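Local coordinates for protein succinylglutamate desuccinylase (Chromobacterium violaceum, PDB 1YW4) that probably hydrolyses N-succinyl-L-glutamate to succinate and glutamate, using one zinc ion per subunit, in the last step of arginine degradation by the AST pathway, at residues Y103-R115 / T192-Q204. Numbering follows the deposited sequence.
Sequences YDMNRLFNGAHAR and TQPANTFSYFTSQ
F109 and F198 form an offset stack at the buried end of this contact. Their centroids lie 4.3 Å apart and the planes differ by 16°. F198 CB also makes a CH-pi contact, 3.7 Å from the centroid of the F109 ring and over its face. CG of F198 is anti to the backbone N (chi1 -162°), which carries the F198 ring across the same face. F201 CB packs more loosely on CB of F109. The rings of F198 and H145 meet edge-to-face.

Two hydrogen bonds tie the loop to the start of helix 198-205 and the residues leading into it. F198 N donates to N106 OD1 at 3.0 Å, tilted 24° from the carbonyl plane of the amide. F109 N donates to N196 O at 3.1 Å, from above the plane of the N196 backbone carbonyl. T197 is the N-cap, and its OG1 accepts from Y200 N. The N106 amide thus takes up another N-H of the first helical turn.

Near the type I' turn F109-A112, the N110 and N196 amides are nearly coplanar. N110 ND2 makes a weak bond of 3.3 Å to N196 OD1. Water 3 donates to N196 OD1 and to N110 O. N110 OD1 meets the edge of the Y200 ring, 3.3 Å from CE2, with amide and ring planes almost perpendicular. Y200 OH is hydrogen-bonded to H167 NE2. A112 CB rests on N196 CG.

N106 also touches H149, a zinc ligand, and D104 OD1 is hydrogen-bonded to NE2 of the ligand H56. D104 and N106 are thus second-shell residues of the zinc site of this AspA/AstE catalytic domain, and the contact joins their loop to a capped helix N-terminus.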
loop_
_atom_site.group_PDB
_atom_site.type_symbol
_atom_site.label_atom_id
_atom_site.label_comp_id
_atom_site.label_asym_id
_atom_site.label_seq_id
_atom_site.Cartn_x
_atom_site.Cartn_y
_atom_site.Cartn_z
ATOM N N TYR A 103 -27.911 18.786 9.221
ATOM C CA TYR A 103 -26.700 18.351 8.533
ATOM C C TYR A 103 -25.788 17.552 9.474
ATOM O O TYR A 103 -25.677 17.869 10.662
ATOM C CB TYR A 103 -25.973 19.594 8.023
ATOM C CG TYR A 103 -25.063 19.382 6.840
ATOM C CD1 TYR A 103 -23.766 18.899 7.008
ATOM C CD2 TYR A 103 -25.481 19.720 5.548
ATOM C CE1 TYR A 103 -22.899 18.765 5.923
ATOM C CE2 TYR A 103 -24.624 19.589 4.456
ATOM C CZ TYR A 103 -23.334 19.116 4.654
ATOM O OH TYR A 103 -22.469 19.027 3.592
ATOM N N ASP A 104 -25.151 16.519 8.930
ATOM C CA ASP A 104 -24.232 15.658 9.675
ATOM C C ASP A 104 -23.098 16.519 10.244
ATOM O O ASP A 104 -22.268 17.040 9.493
ATOM C CB ASP A 104 -23.651 14.587 8.734
ATOM C CG ASP A 104 -22.805 13.546 9.461
ATOM O OD1 ASP A 104 -22.122 13.895 10.447
ATOM O OD2 ASP A 104 -22.804 12.374 9.025
HETATM N N MSE A 105 -23.060 16.666 11.563
HETATM C CA MSE A 105 -22.027 17.482 12.181
HETATM C C MSE A 105 -20.631 16.972 11.883
HETATM O O MSE A 105 -19.696 17.766 11.765
HETATM C CB MSE A 105 -22.233 17.575 13.694
HETATM C CG MSE A 105 -21.260 18.529 14.391
HETATM SE SE MSE A 105 -21.786 18.896 16.219
HETATM C CE MSE A 105 -23.267 20.072 15.834
ATOM N N ASN A 106 -20.460 15.662 11.744
ATOM C CA ASN A 106 -19.116 15.195 11.458
ATOM C C ASN A 106 -18.724 15.402 10.007
ATOM O O ASN A 106 -17.812 14.759 9.489
ATOM C CB ASN A 106 -18.899 13.746 11.876
ATOM C CG ASN A 106 -17.514 13.543 12.473
ATOM O OD1 ASN A 106 -16.915 14.500 12.970
ATOM N ND2 ASN A 106 -17.006 12.317 12.440
ATOM N N ARG A 107 -19.442 16.307 9.360
ATOM C CA ARG A 107 -19.144 16.691 7.991
ATOM C C ARG A 107 -19.007 18.216 8.027
ATOM O O ARG A 107 -18.814 18.854 6.992
ATOM C CB ARG A 107 -20.280 16.299 7.046
ATOM C CG ARG A 107 -20.395 14.815 6.757
ATOM C CD ARG A 107 -21.470 14.571 5.717
ATOM N NE ARG A 107 -21.211 15.347 4.502
ATOM C CZ ARG A 107 -22.114 15.582 3.554
ATOM N NH1 ARG A 107 -21.787 16.298 2.485
ATOM N NH2 ARG A 107 -23.348 15.107 3.683
ATOM N N LEU A 108 -19.110 18.798 9.222
ATOM C CA LEU A 108 -19.016 20.253 9.367
ATOM C C LEU A 108 -17.755 20.787 10.049
ATOM O O LEU A 108 -17.627 22.000 10.265
ATOM C CB LEU A 108 -20.246 20.783 10.099
ATOM C CG LEU A 108 -21.564 20.687 9.322
ATOM C CD1 LEU A 108 -22.708 21.108 10.226
ATOM C CD2 LEU A 108 -21.503 21.583 8.074
ATOM N N PHE A 109 -16.837 19.894 10.401
ATOM C CA PHE A 109 -15.590 20.310 11.023
ATOM C C PHE A 109 -14.548 20.635 9.948
ATOM O O PHE A 109 -14.836 20.565 8.749
ATOM C CB PHE A 109 -15.060 19.222 11.968
ATOM C CG PHE A 109 -15.896 19.036 13.208
ATOM C CD1 PHE A 109 -16.822 17.996 13.292
ATOM C CD2 PHE A 109 -15.763 19.917 14.289
ATOM C CE1 PHE A 109 -17.614 17.827 14.436
ATOM C CE2 PHE A 109 -16.548 19.764 15.439
ATOM C CZ PHE A 109 -17.478 18.717 15.514
ATOM N N ASN A 110 -13.340 20.984 10.387
ATOM C CA ASN A 110 -12.251 21.356 9.483
ATOM C C ASN A 110 -12.657 22.603 8.706
ATOM O O ASN A 110 -12.225 22.815 7.573
ATOM C CB ASN A 110 -11.916 20.206 8.520
ATOM C CG ASN A 110 -10.698 20.498 7.651
ATOM O OD1 ASN A 110 -9.691 21.017 8.130
ATOM N ND2 ASN A 110 -10.783 20.152 6.370
ATOM N N GLY A 111 -13.504 23.419 9.331
ATOM C CA GLY A 111 -13.954 24.657 8.716
ATOM C C GLY A 111 -15.139 24.542 7.775
ATOM O O GLY A 111 -15.652 25.554 7.308
ATOM N N ALA A 112 -15.581 23.319 7.502
ATOM C CA ALA A 112 -16.699 23.091 6.598
ATOM C C ALA A 112 -18.010 23.741 7.045
ATOM O O ALA A 112 -18.931 23.921 6.238
ATOM C CB ALA A 112 -16.906 21.591 6.395
ATOM N N HIS A 113 -18.099 24.093 8.326
ATOM C CA HIS A 113 -19.299 24.728 8.860
ATOM C C HIS A 113 -19.547 26.082 8.179
ATOM O O HIS A 113 -20.678 26.562 8.117
ATOM C CB HIS A 113 -19.173 24.929 10.374
ATOM C CG HIS A 113 -17.892 25.583 10.789
ATOM N ND1 HIS A 113 -16.792 24.866 11.210
ATOM C CD2 HIS A 113 -17.524 26.885 10.811
ATOM C CE1 HIS A 113 -15.801 25.699 11.470
ATOM N NE2 HIS A 113 -16.219 26.929 11.234
ATOM N N ALA A 114 -18.486 26.694 7.664
ATOM C CA ALA A 114 -18.615 27.985 6.999
ATOM C C ALA A 114 -19.567 27.919 5.805
ATOM O O ALA A 114 -20.303 28.870 5.545
ATOM C CB ALA A 114 -17.245 28.482 6.558
ATOM N N ARG A 115 -19.563 26.796 5.092
ATOM C CA ARG A 115 -20.430 26.615 3.928
ATOM C C ARG A 115 -21.923 26.645 4.252
ATOM O O ARG A 115 -22.748 26.901 3.372
ATOM C CB ARG A 115 -20.107 25.296 3.215
ATOM C CG ARG A 115 -18.839 25.310 2.370
ATOM C CD ARG A 115 -17.582 25.362 3.217
ATOM N NE ARG A 115 -16.379 25.495 2.395
ATOM C CZ ARG A 115 -15.140 25.502 2.876
ATOM N NH1 ARG A 115 -14.108 25.630 2.052
ATOM N NH2 ARG A 115 -14.929 25.376 4.181
ATOM N N THR A 192 -6.138 8.914 3.785
ATOM C CA THR A 192 -5.096 9.383 2.879
ATOM C C THR A 192 -5.389 10.768 2.324
ATOM O O THR A 192 -4.640 11.293 1.502
ATOM C CB THR A 192 -4.898 8.398 1.712
ATOM O OG1 THR A 192 -6.168 8.069 1.141
ATOM C CG2 THR A 192 -4.225 7.130 2.201
ATOM N N GLN A 193 -6.488 11.358 2.782
ATOM C CA GLN A 193 -6.879 12.693 2.349
ATOM C C GLN A 193 -7.591 13.410 3.493
ATOM O O GLN A 193 -8.167 12.770 4.375
ATOM C CB GLN A 193 -7.806 12.621 1.129
ATOM C CG GLN A 193 -7.151 12.094 -0.152
ATOM C CD GLN A 193 -7.311 10.594 -0.338
ATOM O OE1 GLN A 193 -6.745 10.006 -1.265
ATOM N NE2 GLN A 193 -8.091 9.967 0.536
ATOM N N PRO A 194 -7.557 14.751 3.495
ATOM C CA PRO A 194 -8.215 15.527 4.549
ATOM C C PRO A 194 -9.713 15.247 4.590
ATOM O O PRO A 194 -10.328 14.973 3.554
ATOM C CB PRO A 194 -7.912 16.971 4.157
ATOM C CG PRO A 194 -7.819 16.896 2.657
ATOM C CD PRO A 194 -7.002 15.638 2.461
ATOM N N ALA A 195 -10.291 15.309 5.789
ATOM C CA ALA A 195 -11.722 15.078 5.968
ATOM C C ALA A 195 -12.308 16.152 6.868
ATOM O O ALA A 195 -11.587 16.806 7.613
ATOM C CB ALA A 195 -11.974 13.695 6.573
ATOM N N ASN A 196 -13.619 16.326 6.803
ATOM C CA ASN A 196 -14.283 17.343 7.604
ATOM C C ASN A 196 -14.796 16.766 8.903
ATOM O O ASN A 196 -15.885 17.103 9.364
ATOM C CB ASN A 196 -15.418 17.962 6.793
ATOM C CG ASN A 196 -14.912 18.599 5.527
ATOM O OD1 ASN A 196 -13.915 19.311 5.561
ATOM N ND2 ASN A 196 -15.584 18.349 4.408
ATOM N N THR A 197 -13.978 15.895 9.492
ATOM C CA THR A 197 -14.307 15.237 10.751
ATOM C C THR A 197 -13.646 15.927 11.936
ATOM O O THR A 197 -12.665 16.652 11.789
ATOM C CB THR A 197 -13.847 13.784 10.743
ATOM O OG1 THR A 197 -12.438 13.743 10.504
ATOM C CG2 THR A 197 -14.565 13.003 9.660
ATOM N N PHE A 198 -14.190 15.696 13.119
ATOM C CA PHE A 198 -13.650 16.319 14.306
ATOM C C PHE A 198 -12.229 15.821 14.575
ATOM O O PHE A 198 -11.350 16.608 14.925
ATOM C CB PHE A 198 -14.569 16.031 15.500
ATOM C CG PHE A 198 -14.366 16.963 16.668
ATOM C CD1 PHE A 198 -13.685 18.171 16.508
ATOM C CD2 PHE A 198 -14.861 16.634 17.931
ATOM C CE1 PHE A 198 -13.497 19.041 17.587
ATOM C CE2 PHE A 198 -14.679 17.497 19.014
ATOM C CZ PHE A 198 -13.991 18.704 18.841
ATOM N N SER A 199 -11.993 14.521 14.395
ATOM C CA SER A 199 -10.660 13.974 14.646
ATOM C C SER A 199 -9.612 14.517 13.665
ATOM O O SER A 199 -8.430 14.616 13.999
ATOM C CB SER A 199 -10.673 12.437 14.614
ATOM O OG SER A 199 -10.943 11.939 13.323
ATOM N N TYR A 200 -10.029 14.857 12.450
ATOM C CA TYR A 200 -9.083 15.415 11.495
ATOM C C TYR A 200 -8.733 16.829 11.970
ATOM O O TYR A 200 -7.560 17.203 12.021
ATOM C CB TYR A 200 -9.691 15.493 10.092
ATOM C CG TYR A 200 -8.759 16.160 9.110
ATOM C CD1 TYR A 200 -7.568 15.549 8.739
ATOM C CD2 TYR A 200 -9.035 17.431 8.608
ATOM C CE1 TYR A 200 -6.670 16.184 7.899
ATOM C CE2 TYR A 200 -8.148 18.079 7.766
ATOM C CZ TYR A 200 -6.965 17.448 7.417
ATOM O OH TYR A 200 -6.069 18.073 6.590
ATOM N N PHE A 201 -9.759 17.605 12.323
ATOM C CA PHE A 201 -9.558 18.976 12.792
ATOM C C PHE A 201 -8.558 19.059 13.938
ATOM O O PHE A 201 -7.612 19.849 13.885
ATOM C CB PHE A 201 -10.881 19.610 13.250
ATOM C CG PHE A 201 -10.702 20.953 13.916
ATOM C CD1 PHE A 201 -10.384 22.085 13.161
ATOM C CD2 PHE A 201 -10.758 21.068 15.305
ATOM C CE1 PHE A 201 -10.117 23.310 13.779
ATOM C CE2 PHE A 201 -10.492 22.289 15.933
ATOM C CZ PHE A 201 -10.170 23.411 15.170
ATOM N N THR A 202 -8.749 18.249 14.977
ATOM C CA THR A 202 -7.833 18.305 16.118
ATOM C C THR A 202 -6.438 17.802 15.756
ATOM O O THR A 202 -5.428 18.377 16.175
ATOM C CB THR A 202 -8.384 17.523 17.343
ATOM O OG1 THR A 202 -8.679 16.174 16.972
ATOM C CG2 THR A 202 -9.652 18.193 17.869
ATOM N N SER A 203 -6.378 16.746 14.957
ATOM C CA SER A 203 -5.084 16.211 14.547
ATOM C C SER A 203 -4.283 17.231 13.730
ATOM O O SER A 203 -3.092 17.416 13.963
ATOM C CB SER A 203 -5.273 14.938 13.720
ATOM O OG SER A 203 -4.039 14.486 13.203
ATOM N N GLN A 204 -4.942 17.898 12.788
ATOM C CA GLN A 204 -4.267 18.859 11.930
ATOM C C GLN A 204 -4.130 20.270 12.507
ATOM O O GLN A 204 -3.029 20.820 12.565
ATOM C CB GLN A 204 -4.988 18.938 10.583
ATOM C CG GLN A 204 -4.160 19.553 9.461
ATOM C CD GLN A 204 -2.818 18.859 9.276
ATOM O OE1 GLN A 204 -2.741 17.630 9.242
ATOM N NE2 GLN A 204 -1.755 19.648 9.148
HETATM O O HOH W 1 -14.133 12.394 14.162
HETATM O O HOH W 2 -17.810 15.988 4.517
HETATM O O HOH W 3 -13.141 22.146 5.073
#